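Cysteine desulfurase (Thermococcus onnurineus, PDB 5B89) probably catalyses the pyridoxal-phosphate-dependent removal of sulfur from L-cysteine, passing it to a sulfur carrier and leaving L-alanine. Local coordinates at residues T48-P51 / V52-M56; E156-D159 / E160-D164; L319-R322 / T323-L327; V409-E412 / L413-L417. One frame throughout, in Å; residues are numbered along the deposited sequence.

Interaction 1. Residues T48-P51 / V52-M56; sequences TPKP and VVEAM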
ATOM      1  N   THR B  48       9.133  -5.979 -15.220  1.00 12.52           N
ATOM      2  CA  THR B  48      10.019  -6.026 -14.083  1.00 11.46           C
ATOM      3  C   THR B  48      11.225  -6.937 -14.311  1.00 13.04           C
ATOM      4  O   THR B  48      11.057  -8.043 -14.592  1.00 13.82           O
ATOM      5  CB  THR B  48       9.204  -6.546 -12.865  1.00 12.86           C
ATOM      6  OG1 THR B  48       7.981  -5.816 -12.730  1.00 13.24           O
ATOM      7  CG2 THR B  48      10.000  -6.476 -11.585  1.00 14.54           C
ATOM      8  N   PRO B  49      12.420  -6.414 -14.176  1.00 11.39           N
ATOM      9  CA  PRO B  49      13.624  -7.246 -14.403  1.00 12.98           C
ATOM     10  C   PRO B  49      13.792  -8.269 -13.279  1.00 13.05           C
ATOM     11  O   PRO B  49      13.500  -8.049 -12.117  1.00 12.06           O
ATOM     12  CB  PRO B  49      14.734  -6.215 -14.374  1.00 15.20           C
ATOM     13  CG  PRO B  49      14.142  -4.892 -14.144  1.00 18.01           C
ATOM     14  CD  PRO B  49      12.686  -5.007 -13.917  1.00 13.76           C
ATOM     15  N   LYS B  50      14.468  -9.341 -13.655  1.00 12.99           N
ATOM     16  CA  LYS B  50      14.750 -10.397 -12.672  1.00 14.55           C
ATOM     17  C   LYS B  50      15.457  -9.974 -11.480  1.00 14.47           C
ATOM     18  O   LYS B  50      15.163 -10.402 -10.377  1.00 14.91           O
ATOM     19  CB  LYS B  50      15.496 -11.551 -13.355  1.00 16.95           C
ATOM     20  CG  LYS B  50      14.587 -12.326 -14.201  1.00 20.61           C
ATOM     21  CD  LYS B  50      15.372 -13.365 -15.048  1.00 28.60           C
ATOM     22  CE  LYS B  50      16.189 -14.306 -14.202  1.00 37.40           C
ATOM     23  NZ  LYS B  50      15.326 -15.346 -13.612  1.00 47.92           N
ATOM     24  N   PRO B  51      16.425  -9.069 -11.569  1.00 12.92           N
ATOM     25  CA  PRO B  51      17.100  -8.652 -10.348  1.00 15.07           C
ATOM     26  C   PRO B  51      16.210  -7.961  -9.301  1.00 13.32           C
ATOM     27  O   PRO B  51      16.485  -8.009  -8.171  1.00 15.72           O
ATOM     28  CB  PRO B  51      18.168  -7.682 -10.849  1.00 18.21           C
ATOM     29  CG  PRO B  51      18.475  -8.162 -12.202  1.00 19.16           C
ATOM     30  CD  PRO B  51      17.178  -8.664 -12.762  1.00 15.41           C
ATOM     31  N   VAL B  52      15.133  -7.341  -9.724  1.00 13.19           N
ATOM     32  CA  VAL B  52      14.229  -6.699  -8.809  1.00 13.24           C
ATOM     33  C   VAL B  52      13.416  -7.796  -8.062  1.00 11.43           C
ATOM     34  O   VAL B  52      13.227  -7.745  -6.915  1.00 11.95           O
ATOM     35  CB  VAL B  52      13.322  -5.729  -9.555  1.00 13.67           C
ATOM     36  CG1 VAL B  52      12.187  -5.280  -8.663  1.00 16.09           C
ATOM     37  CG2 VAL B  52      14.149  -4.542 -10.091  1.00 13.75           C
ATOM     38  N   VAL B  53      12.999  -8.792  -8.809  1.00 11.11           N
ATOM     39  CA  VAL B  53      12.295  -9.921  -8.238  1.00 11.04           C
ATOM     40  C   VAL B  53      13.211 -10.651  -7.241  1.00 12.64           C
ATOM     41  O   VAL B  53      12.784 -10.943  -6.192  1.00 13.10           O
ATOM     42  CB  VAL B  53      11.766 -10.864  -9.326  1.00 12.63           C
ATOM     43  CG1 VAL B  53      11.098 -12.087  -8.704  1.00 14.69           C
ATOM     44  CG2 VAL B  53      10.781 -10.132 -10.176  1.00 13.54           C
ATOM     45  N   GLU B  54      14.473 -10.867  -7.611  1.00 12.81           N
ATOM     46  CA  GLU B  54      15.434 -11.478  -6.758  1.00 13.84           C
ATOM     47  C   GLU B  54      15.652 -10.770  -5.477  1.00 13.19           C
ATOM     48  O   GLU B  54      15.730 -11.333  -4.341  1.00 14.79           O
ATOM     49  CB  GLU B  54      16.694 -11.769  -7.504  1.00 16.26           C
ATOM     50  CG  GLU B  54      16.542 -12.760  -8.650  1.00 22.35           C
ATOM     51  CD  GLU B  54      17.623 -12.833  -9.751  1.00 30.02           C
ATOM     52  OE1 GLU B  54      18.568 -12.017  -9.729  1.00 43.05           O
ATOM     53  OE2 GLU B  54      17.407 -13.689 -10.660  1.00 37.22           O
ATOM     54  N   ALA B  55      15.683  -9.398  -5.516  1.00 11.41           N
ATOM     55  CA  ALA B  55      15.875  -8.693  -4.320  1.00 12.26           C
ATOM     56  C   ALA B  55      14.759  -8.843  -3.271  1.00 12.00           C
ATOM     57  O   ALA B  55      14.903  -8.878  -2.066  1.00 13.09           O
ATOM     58  CB  ALA B  55      16.095  -7.173  -4.603  1.00 13.08           C
ATOM     59  N   MET B  56      13.561  -8.861  -3.812  1.00 11.94           N
ATOM     60  CA  MET B  56      12.370  -9.034  -3.026  1.00 12.12           C
ATOM     61  C   MET B  56      12.273 -10.453  -2.460  1.00 11.91           C
ATOM     62  O   MET B  56      11.920 -10.624  -1.345  1.00 12.60           O
ATOM     63  CB  MET B  56      11.126  -8.762  -3.885  1.00 12.74           C
ATOM     64  CG  MET B  56      11.008  -7.313  -4.259  1.00 12.26           C
ATOM     65  SD  MET B  56       9.392  -6.939  -4.939  1.00 16.72           S
ATOM     66  CE  MET B  56       9.314  -7.920  -6.429  1.00 19.30           C
TER
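Thr48 lays its methyl CG2 over the side chain of Val52, 3.8 Å from Val52 CG1, and the two side chains cross at about a right angle. The same methyl comes within 4.0 Å of Val53 CG2. CG2 gets there because it stands anti to the backbone N of Thr48, which puts OG1 on another branch; that hydroxyl is hydrogen-bonded to Arg64 of the second subunit. The Pro49 ring adds a looser apolar touch, its CG 4.1 Å from CG2 of Val52.

Pro49 is the N-cap residue of helix 50-62, and the first turn of that helix is what the contact builds. The carbonyl O of Pro49 takes the N-H of Val52 at 3.0 Å, with Val53 N adding a weak bond to the same oxygen. From there the regular pattern sets in: Glu54 N reaches Lys50 O at 2.9 Å, almost straight, and Ala55 N bonds to Pro51 O. Lys50, which also packs on Leu61 of the second subunit, bends at its last two torsions and brings NZ to 4.0 Å from Glu54 OE2, a long salt bridge. Tyr303 of helix 291-307 covers both prolines, while Tyr60 of the second subunit packs on Thr48 and Met56.

Interaction 2. Residues E156-D159 / E160-D164; sequences EGDD and EGNLD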
ATOM      1  N   GLU B 156      -4.283  27.628 -19.189  1.00 17.41           N
ATOM      2  CA  GLU B 156      -4.688  27.417 -20.564  1.00 18.84           C
ATOM      3  C   GLU B 156      -3.642  26.666 -21.323  1.00 17.69           C
ATOM      4  O   GLU B 156      -2.497  26.810 -21.089  1.00 18.43           O
ATOM      5  CB  GLU B 156      -4.974  28.766 -21.265  1.00 22.08           C
ATOM      6  CG  GLU B 156      -6.152  29.489 -20.649  1.00 24.82           C
ATOM      7  CD  GLU B 156      -6.577  30.704 -21.428  1.00 37.55           C
ATOM      8  OE1 GLU B 156      -5.856  31.087 -22.335  1.00 40.40           O
ATOM      9  OE2 GLU B 156      -7.622  31.284 -21.090  1.00 40.21           O
ATOM     10  N   GLY B 157      -4.096  25.918 -22.301  1.00 17.93           N
ATOM     11  CA  GLY B 157      -3.190  25.208 -23.154  1.00 18.31           C
ATOM     12  C   GLY B 157      -3.873  24.729 -24.414  1.00 17.29           C
ATOM     13  O   GLY B 157      -5.027  24.816 -24.542  1.00 18.38           O
ATOM     14  N   ASP B 158      -3.062  24.212 -25.319  1.00 19.93           N
ATOM     15  CA  ASP B 158      -3.509  23.733 -26.605  1.00 20.46           C
ATOM     16  C   ASP B 158      -3.819  22.241 -26.656  1.00 20.57           C
ATOM     17  O   ASP B 158      -3.717  21.567 -25.690  1.00 20.19           O
ATOM     18  CB  ASP B 158      -2.561  24.210 -27.702  1.00 19.46           C
ATOM     19  CG  ASP B 158      -1.247  23.485 -27.714  1.00 21.73           C
ATOM     20  OD1 ASP B 158      -1.130  22.438 -27.124  1.00 24.00           O
ATOM     21  OD2 ASP B 158      -0.338  23.974 -28.316  1.00 22.19           O
ATOM     22  N   ASP B 159      -4.274  21.764 -27.788  1.00 21.36           N
ATOM     23  CA  ASP B 159      -4.667  20.390 -27.921  1.00 21.24           C
ATOM     24  C   ASP B 159      -3.508  19.411 -27.928  1.00 21.45           C
ATOM     25  O   ASP B 159      -3.714  18.255 -27.786  1.00 26.64           O
ATOM     26  CB  ASP B 159      -5.557  20.204 -29.158  1.00 22.49           C
ATOM     27  CG  ASP B 159      -6.983  20.677 -28.929  1.00 30.98           C
ATOM     28  OD1 ASP B 159      -7.307  21.093 -27.825  1.00 30.92           O
ATOM     29  OD2 ASP B 159      -7.754  20.648 -29.883  1.00 37.32           O
ATOM     30  N   GLU B 160      -2.307  19.904 -28.060  1.00 21.06           N
ATOM     31  CA  GLU B 160      -1.131  19.088 -28.040  1.00 21.30           C
ATOM     32  C   GLU B 160      -0.643  18.922 -26.629  1.00 19.72           C
ATOM     33  O   GLU B 160       0.197  18.167 -26.395  1.00 19.81           O
ATOM     34  CB  GLU B 160      -0.007  19.768 -28.810  1.00 22.98           C
ATOM     35  CG  GLU B 160      -0.096  19.641 -30.291  1.00 26.81           C
ATOM     36  CD  GLU B 160       1.122  20.147 -31.033  1.00 27.90           C
ATOM     37  OE1 GLU B 160       2.159  20.491 -30.484  1.00 28.01           O
ATOM     38  OE2 GLU B 160       1.025  20.159 -32.230  1.00 33.36           O
ATOM     39  N   GLY B 161      -1.189  19.686 -25.710  1.00 18.18           N
ATOM     40  CA  GLY B 161      -0.750  19.680 -24.336  1.00 18.26           C
ATOM     41  C   GLY B 161       0.208  20.802 -23.963  1.00 17.19           C
ATOM     42  O   GLY B 161       0.645  20.813 -22.896  1.00 18.38           O
ATOM     43  N   ASN B 162       0.508  21.718 -24.854  1.00 16.83           N
ATOM     44  CA  ASN B 162       1.437  22.773 -24.535  1.00 19.09           C
ATOM     45  C   ASN B 162       0.737  23.869 -23.735  1.00 17.43           C
ATOM     46  O   ASN B 162      -0.178  24.451 -24.177  1.00 18.64           O
ATOM     47  CB  ASN B 162       2.048  23.409 -25.770  1.00 17.83           C
ATOM     48  CG  ASN B 162       2.600  22.421 -26.766  1.00 19.84           C
ATOM     49  OD1 ASN B 162       2.117  22.325 -27.875  1.00 23.26           O
ATOM     50  ND2 ASN B 162       3.623  21.786 -26.416  1.00 16.75           N
ATOM     51  N   LEU B 163       1.226  24.095 -22.540  1.00 16.77           N
ATOM     52  CA  LEU B 163       0.675  25.095 -21.703  1.00 17.02           C
ATOM     53  C   LEU B 163       1.104  26.499 -22.141  1.00 15.92           C
ATOM     54  O   LEU B 163       2.157  26.711 -22.595  1.00 19.88           O
ATOM     55  CB  LEU B 163       1.150  24.912 -20.252  1.00 15.63           C
ATOM     56  CG  LEU B 163       0.699  23.667 -19.521  1.00 16.85           C
ATOM     57  CD1 LEU B 163       1.576  23.461 -18.279  1.00 16.50           C
ATOM     58  CD2 LEU B 163      -0.763  23.688 -19.162  1.00 18.89           C
ATOM     59  N   ASP B 164       0.239  27.471 -21.917  1.00 18.27           N
ATOM     60  CA  ASP B 164       0.530  28.881 -22.174  1.00 19.31           C
ATOM     61  C   ASP B 164       1.166  29.428 -20.885  1.00 18.11           C
ATOM     62  O   ASP B 164       0.479  29.630 -19.940  1.00 17.60           O
ATOM     63  CB  ASP B 164      -0.796  29.572 -22.427  1.00 20.55           C
ATOM     64  CG  ASP B 164      -0.678  31.088 -22.650  1.00 22.77           C
ATOM     65  OD1 ASP B 164       0.338  31.651 -22.350  1.00 23.85           O
ATOM     66  OD2 ASP B 164      -1.654  31.650 -23.123  1.00 26.75           O
TER
HETATM   67  O   HOH W   1      -3.804  30.499 -24.198  1.00 30.62           O
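Asp158 grips the residues after it chiefly through one carboxylate oxygen. Asp158 OD1 accepts the N-H of Glu160 and the N-H of Asn162, each at 2.9 Å, and the two donors come from opposite faces of the carboxylate plane. The conformation explains it: with chi1 at 74°, CG sits between the backbone N and the carbonyl carbon, which swings the acid forward over the turn. The Asn162 side chain crosses it at a slant, its amide plane 76° from the carboxylate.

The backbone beneath is a type I beta turn from Asp158 to Gly161, closed by Gly161 N to Asp158 O at 3.2 Å. Gly161 has a positive phi of 98°, where a side chain would jam against the preceding carbonyl. Beyond the turn the chain doubles back in a hairpin-like loop: Asp158 N bonds to Asn162 O, Asp164 N reaches Glu156 O at 2.9 Å, and Gly157 and Leu163 form a single beta bridge. With an alanine in place of Asp158, the N-H groups of Glu160 and Asn162 would probably lose their shared acceptor and the turn would be less firmly fixed.

At the open end, Asp164 is the N-cap of helix 165-172, its OD1 bonded to Asp167 N. Its OD2 lies 4.3 Å from Glu156 OE1, and one water donates to both oxygens. Two like charges so close would be expected to repel; the water's paired donation probably offsets part of that repulsion.

Interaction 3. Residues L319-R322 / T323-L327; sequences LVKR and TTEGL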
ATOM      1  N   LEU B 319      12.519   5.672 -30.261  1.00 11.38           N
ATOM      2  CA  LEU B 319      11.294   4.958 -30.503  1.00 11.88           C
ATOM      3  C   LEU B 319      10.102   5.792 -30.871  1.00 12.05           C
ATOM      4  O   LEU B 319       9.370   5.563 -31.779  1.00 13.39           O
ATOM      5  CB  LEU B 319      10.969   4.035 -29.252  1.00 13.44           C
ATOM      6  CG  LEU B 319      12.043   3.121 -28.793  1.00 13.34           C
ATOM      7  CD1 LEU B 319      11.662   2.517 -27.417  1.00 14.59           C
ATOM      8  CD2 LEU B 319      12.222   1.978 -29.822  1.00 16.01           C
ATOM      9  N   VAL B 320       9.927   6.956 -30.169  1.00 11.48           N
ATOM     10  CA  VAL B 320       8.875   7.916 -30.505  1.00 12.60           C
ATOM     11  C   VAL B 320       9.058   8.526 -31.908  1.00 12.16           C
ATOM     12  O   VAL B 320       8.077   8.703 -32.591  1.00 13.52           O
ATOM     13  CB  VAL B 320       8.877   9.015 -29.397  1.00 13.28           C
ATOM     14  CG1 VAL B 320       7.966  10.098 -29.748  1.00 14.90           C
ATOM     15  CG2 VAL B 320       8.474   8.403 -28.039  1.00 13.51           C
ATOM     16  N   LYS B 321      10.281   8.870 -32.213  1.00 12.60           N
ATOM     17  CA  LYS B 321      10.600   9.468 -33.500  1.00 13.18           C
ATOM     18  C   LYS B 321      10.210   8.521 -34.640  1.00 15.41           C
ATOM     19  O   LYS B 321       9.534   8.933 -35.544  1.00 15.23           O
ATOM     20  CB  LYS B 321      12.065   9.855 -33.566  1.00 15.66           C
ATOM     21  CG  LYS B 321      12.434  10.716 -34.774  1.00 15.55           C
ATOM     22  CD  LYS B 321      13.892  11.063 -34.801  1.00 15.86           C
ATOM     23  CE  LYS B 321      14.108  12.009 -35.981  1.00 18.31           C
ATOM     24  NZ  LYS B 321      14.102  11.366 -37.301  1.00 19.37           N
ATOM     25  N   ARG B 322      10.599   7.251 -34.545  1.00 13.77           N
ATOM     26  CA  ARG B 322      10.212   6.320 -35.604  1.00 15.41           C
ATOM     27  C   ARG B 322       8.722   5.999 -35.618  1.00 14.91           C
ATOM     28  O   ARG B 322       8.154   5.919 -36.636  1.00 14.85           O
ATOM     29  CB  ARG B 322      11.082   5.075 -35.591  1.00 17.24           C
ATOM     30  CG  ARG B 322      10.707   4.061 -36.659  1.00 16.62           C
ATOM     31  CD  ARG B 322      10.924   4.638 -38.054  1.00 18.36           C
ATOM     32  NE  ARG B 322      10.573   3.608 -39.011  1.00 18.80           N
ATOM     33  CZ  ARG B 322       9.744   3.752 -40.004  1.00 21.48           C
ATOM     34  NH1 ARG B 322       9.210   4.896 -40.249  1.00 24.22           N
ATOM     35  NH2 ARG B 322       9.442   2.721 -40.763  1.00 19.95           N
ATOM     36  N   THR B 323       8.102   5.844 -34.448  1.00 13.36           N
ATOM     37  CA  THR B 323       6.713   5.597 -34.391  1.00 14.32           C
ATOM     38  C   THR B 323       5.880   6.676 -35.041  1.00 13.83           C
ATOM     39  O   THR B 323       5.008   6.405 -35.828  1.00 15.55           O
ATOM     40  CB  THR B 323       6.168   5.330 -32.899  1.00 14.33           C
ATOM     41  OG1 THR B 323       6.943   4.208 -32.397  1.00 13.81           O
ATOM     42  CG2 THR B 323       4.780   5.050 -32.880  1.00 15.99           C
ATOM     43  N   THR B 324       6.104   7.904 -34.610  1.00 14.79           N
ATOM     44  CA  THR B 324       5.317   9.033 -35.137  1.00 15.63           C
ATOM     45  C   THR B 324       5.513   9.278 -36.665  1.00 14.28           C
ATOM     46  O   THR B 324       4.543   9.482 -37.313  1.00 16.84           O
ATOM     47  CB  THR B 324       5.653  10.338 -34.304  1.00 13.76           C
ATOM     48  OG1 THR B 324       7.025  10.613 -34.339  1.00 15.50           O
ATOM     49  CG2 THR B 324       5.086  10.192 -32.850  1.00 16.06           C
ATOM     50  N   GLU B 325       6.753   9.169 -37.072  1.00 15.21           N
ATOM     51  CA  GLU B 325       7.086   9.263 -38.530  1.00 15.75           C
ATOM     52  C   GLU B 325       6.334   8.174 -39.272  1.00 18.10           C
ATOM     53  O   GLU B 325       5.715   8.400 -40.343  1.00 18.51           O
ATOM     54  CB  GLU B 325       8.541   9.188 -38.740  1.00 14.72           C
ATOM     55  CG  GLU B 325       9.215  10.497 -38.388  1.00 17.44           C
ATOM     56  CD  GLU B 325      10.738  10.403 -38.239  1.00 16.85           C
ATOM     57  OE1 GLU B 325      11.403   9.345 -38.538  1.00 21.36           O
ATOM     58  OE2 GLU B 325      11.444  11.429 -37.885  1.00 21.30           O
ATOM     59  N   GLY B 326       6.371   6.955 -38.716  1.00 17.06           N
ATOM     60  CA  GLY B 326       5.663   5.857 -39.393  1.00 17.01           C
ATOM     61  C   GLY B 326       4.151   6.021 -39.420  1.00 17.43           C
ATOM     62  O   GLY B 326       3.445   5.665 -40.397  1.00 19.49           O
ATOM     63  N   LEU B 327       3.555   6.587 -38.390  1.00 14.73           N
ATOM     64  CA  LEU B 327       2.181   6.852 -38.365  1.00 15.68           C
ATOM     65  C   LEU B 327       1.812   7.940 -39.361  1.00 17.88           C
ATOM     66  O   LEU B 327       0.708   7.879 -39.972  1.00 19.38           O
ATOM     67  CB  LEU B 327       1.699   7.182 -36.900  1.00 17.20           C
ATOM     68  CG  LEU B 327       1.779   5.989 -35.927  1.00 17.14           C
ATOM     69  CD1 LEU B 327       1.262   6.498 -34.566  1.00 18.33           C
ATOM     70  CD2 LEU B 327       0.968   4.817 -36.367  1.00 18.49           C
TER
HETATM   71  O   HOH W   2      10.824   7.265 -40.312  1.00 24.56           O
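Glu325 reaches back over the preceding turn of helix to Lys321. Its CB lies 3.4 Å from the carbonyl O of Lys321, and CG, which stands anti to Glu325's own carbonyl carbon (chi1 -77°), stays close to that same oxygen. CD follows at 3.3 Å from it, beyond which the extended chain divides. OE2 receives Lys321 NZ at 2.7 Å on its syn lone pair, a salt bridge that is also a hydrogen bond, with CE and CG of the lysine packed against it. OE1 turns to a water, which donates to it at 2.8 Å and is held weakly by NH1 of Arg322. Lys321 runs extended until its last torsion, where a bend at chi4 turns NZ back to the acid. A glutamine in place of Glu325 would probably cost Lys321 its opposite charge and leave the ammonium freer to swing.

This is an i to i+4 ion pair on a regular alpha helix, and Glu325 N bonds to Lys321 O beneath it. On the buried flanks two threonines turn their hydroxyls back to the backbone: OG1 of Thr323 donates to Leu319 O, and OG1 of Thr324 to Val320 O, each at 2.8 Å. Both oxygens also take the N-H of the same threonine from the opposite face; each carbonyl therefore carries two bonds, and the buried hydroxyls are satisfied within the helix.

Helix 309-329 lies with Leu319, Arg322 and Thr323 against Val403 of helix 400-415, where Arg322 NE forms a salt bridge with Glu404. Thr324 and Leu327 pack on Val347 of strand 346-349.

Interaction 4. Residues V409-E412 / L413-L417; sequences VMEE and LVKGL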
ATOM      1  N   VAL B 409       2.195  -4.075 -38.656  1.00 14.33           N
ATOM      2  CA  VAL B 409       0.872  -4.437 -38.332  1.00 17.05           C
ATOM      3  C   VAL B 409      -0.179  -3.329 -38.502  1.00 15.85           C
ATOM      4  O   VAL B 409      -1.249  -3.536 -39.002  1.00 17.76           O
ATOM      5  CB  VAL B 409       0.763  -5.042 -36.860  1.00 17.88           C
ATOM      6  CG1 VAL B 409      -0.662  -5.329 -36.428  1.00 18.30           C
ATOM      7  CG2 VAL B 409       1.681  -6.181 -36.718  1.00 18.56           C
ATOM      8  N   MET B 410       0.188  -2.085 -38.160  1.00 15.95           N
ATOM      9  CA  MET B 410      -0.646  -0.947 -38.401  1.00 16.96           C
ATOM     10  C   MET B 410      -0.933  -0.727 -39.915  1.00 17.67           C
ATOM     11  O   MET B 410      -2.045  -0.362 -40.266  1.00 19.08           O
ATOM     12  CB  MET B 410      -0.067   0.338 -37.815  1.00 18.38           C
ATOM     13  CG  MET B 410      -0.125   0.406 -36.292  1.00 18.40           C
ATOM     14  SD  MET B 410      -1.740   0.263 -35.587  1.00 20.69           S
ATOM     15  CE  MET B 410      -2.615   1.620 -36.305  1.00 24.40           C
ATOM     16  N   GLU B 411       0.086  -1.021 -40.705  1.00 17.71           N
ATOM     17  CA  GLU B 411      -0.055  -0.862 -42.173  1.00 18.50           C
ATOM     18  C   GLU B 411      -1.091  -1.858 -42.719  1.00 19.20           C
ATOM     19  O   GLU B 411      -1.975  -1.464 -43.426  1.00 20.81           O
ATOM     20  CB  GLU B 411       1.311  -1.009 -42.790  1.00 18.04           C
ATOM     21  CG  GLU B 411       1.309  -0.858 -44.320  1.00 22.09           C
ATOM     22  CD  GLU B 411       2.679  -0.943 -44.932  1.00 28.67           C
ATOM     23  OE1 GLU B 411       3.717  -0.529 -44.299  1.00 32.87           O
ATOM     24  OE2 GLU B 411       2.728  -1.452 -46.108  1.00 31.43           O
ATOM     25  N   GLU B 412      -0.997  -3.113 -42.269  1.00 19.48           N
ATOM     26  CA  GLU B 412      -1.941  -4.122 -42.653  1.00 22.11           C
ATOM     27  C   GLU B 412      -3.342  -3.755 -42.162  1.00 21.79           C
ATOM     28  O   GLU B 412      -4.310  -3.805 -42.968  1.00 25.76           O
ATOM     29  CB  GLU B 412      -1.421  -5.439 -42.128  1.00 27.90           C
ATOM     30  CG  GLU B 412      -2.222  -6.745 -42.249  1.00 37.47           C
ATOM     31  CD  GLU B 412      -1.370  -7.978 -41.795  1.00 47.43           C
ATOM     32  OE1 GLU B 412      -0.369  -7.786 -41.036  1.00 53.56           O
ATOM     33  OE2 GLU B 412      -1.680  -9.133 -42.201  1.00 54.16           O
ATOM     34  N   LEU B 413      -3.484  -3.244 -40.930  1.00 19.09           N
ATOM     35  CA  LEU B 413      -4.747  -2.835 -40.456  1.00 20.67           C
ATOM     36  C   LEU B 413      -5.370  -1.766 -41.286  1.00 20.96           C
ATOM     37  O   LEU B 413      -6.517  -1.848 -41.585  1.00 25.78           O
ATOM     38  CB  LEU B 413      -4.605  -2.391 -38.987  1.00 22.04           C
ATOM     39  CG  LEU B 413      -5.799  -1.992 -38.178  1.00 27.76           C
ATOM     40  CD1 LEU B 413      -5.310  -1.936 -36.738  1.00 27.28           C
ATOM     41  CD2 LEU B 413      -6.361  -0.667 -38.519  1.00 30.71           C
ATOM     42  N   VAL B 414      -4.640  -0.714 -41.539  1.00 18.79           N
ATOM     43  CA  VAL B 414      -5.143   0.434 -42.291  1.00 22.17           C
ATOM     44  C   VAL B 414      -5.531   0.011 -43.726  1.00 26.89           C
ATOM     45  O   VAL B 414      -6.603   0.323 -44.186  1.00 26.28           O
ATOM     46  CB  VAL B 414      -4.098   1.566 -42.240  1.00 24.90           C
ATOM     47  CG1 VAL B 414      -4.405   2.701 -43.197  1.00 29.76           C
ATOM     48  CG2 VAL B 414      -4.027   2.105 -40.784  1.00 24.72           C
ATOM     49  N   LYS B 415      -4.643  -0.737 -44.382  1.00 24.83           N
ATOM     50  CA  LYS B 415      -5.009  -1.284 -45.742  1.00 27.52           C
ATOM     51  C   LYS B 415      -6.215  -2.193 -45.743  1.00 30.57           C
ATOM     52  O   LYS B 415      -6.929  -2.290 -46.721  1.00 36.91           O
ATOM     53  CB  LYS B 415      -3.763  -2.019 -46.271  1.00 24.46           C
ATOM     54  CG  LYS B 415      -2.652  -1.069 -46.653  1.00 23.25           C
ATOM     55  CD  LYS B 415      -1.365  -1.790 -46.974  1.00 21.30           C
ATOM     56  CE  LYS B 415      -0.415  -0.779 -47.585  1.00 21.49           C
ATOM     57  NZ  LYS B 415       0.956  -1.178 -48.079  1.00 23.09           N
ATOM     58  N   GLY B 416      -6.453  -2.897 -44.659  1.00 29.38           N
ATOM     59  CA  GLY B 416      -7.634  -3.723 -44.535  1.00 36.79           C
ATOM     60  C   GLY B 416      -8.959  -3.046 -44.246  1.00 39.84           C
ATOM     61  O   GLY B 416      -9.946  -3.758 -44.156  1.00 45.07           O
ATOM     62  N   LEU B 417      -9.020  -1.718 -44.088  1.00 38.20           N
ATOM     63  CA  LEU B 417     -10.270  -1.072 -43.599  1.00 43.98           C
ATOM     64  C   LEU B 417     -11.456  -1.208 -44.577  1.00 47.28           C
ATOM     65  O   LEU B 417     -11.499  -0.515 -45.577  1.00 49.23           O
ATOM     66  CB  LEU B 417     -10.029   0.391 -43.212  1.00 44.25           C
ATOM     67  CG  LEU B 417      -9.259   0.569 -41.887  1.00 49.17           C
ATOM     68  CD1 LEU B 417      -8.691   1.988 -41.777  1.00 46.84           C
ATOM     69  CD2 LEU B 417     -10.113   0.285 -40.679  1.00 47.53           C
TER
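Met410 and Leu413 make the packed side of the end of helix 400-415. The sulfur SD of Met410 lies 4.3 Å from Leu413 CD1, a modest apolar touch between two side chains that are both buried against other parts of the fold. Val414, only partly exposed, makes a tight local contact of its own, its methyl CG2 3.2 Å from the carbonyl O of Met410. Regular i to i+4 bonds run beneath: Leu413 N to Val409 O, and Val414 N to Met410 O at 2.9 Å.

The solvent side is built differently, from charge. Glu411 and Lys415 lie side by side, pointing the same way, and their ends join in a salt bridge of 2.7 Å between Glu411 OE2 and Lys415 NZ. The ammonium arrives on the anti side of OE2, 28° out of the carboxylate plane. Glu411 is stretched out, with CG anti to its backbone N (chi1 -180°), and Lys415 is extended too, so CE of the lysine runs along CG of the acid at 3.7 Å. With Lys415 exposed, solvent probably screens much of the pair's attraction.

Helix 400-415 ends here: Gly416 N still bonds to Glu412 O at 2.9 Å, but Gly416 itself is already outside the helix. Inward, the helix rests on helix 356-365, with Leu363 against Val409 and Met410, and Val359 and Ile362 against Leu413. The loop residues Val351 and Leu354 extend that apolar seat, under Met410 and Leu413 respectively.

How the interactions relate
Along the chain the four come in series, none nested in another. Interaction 1 starts helix 50-62 at the subunit interface; interaction 2, on the far side of the chain's centre with its own centre about 39 Å away, is the turn between strand 151-154, an outermost strand of the seven-stranded sheet, and helix 165-172. Interactions 3 and 4 are neighbours, centres about 16 Å and nearest atoms about 5 Å apart, on helices 309-329 and 400-415, which pack together; helix 309-329 also touches strand 346-349 of the four-stranded sheet. No two interactions touch; each is local to its own helix or loop of this class-V aminotransferase-family fold.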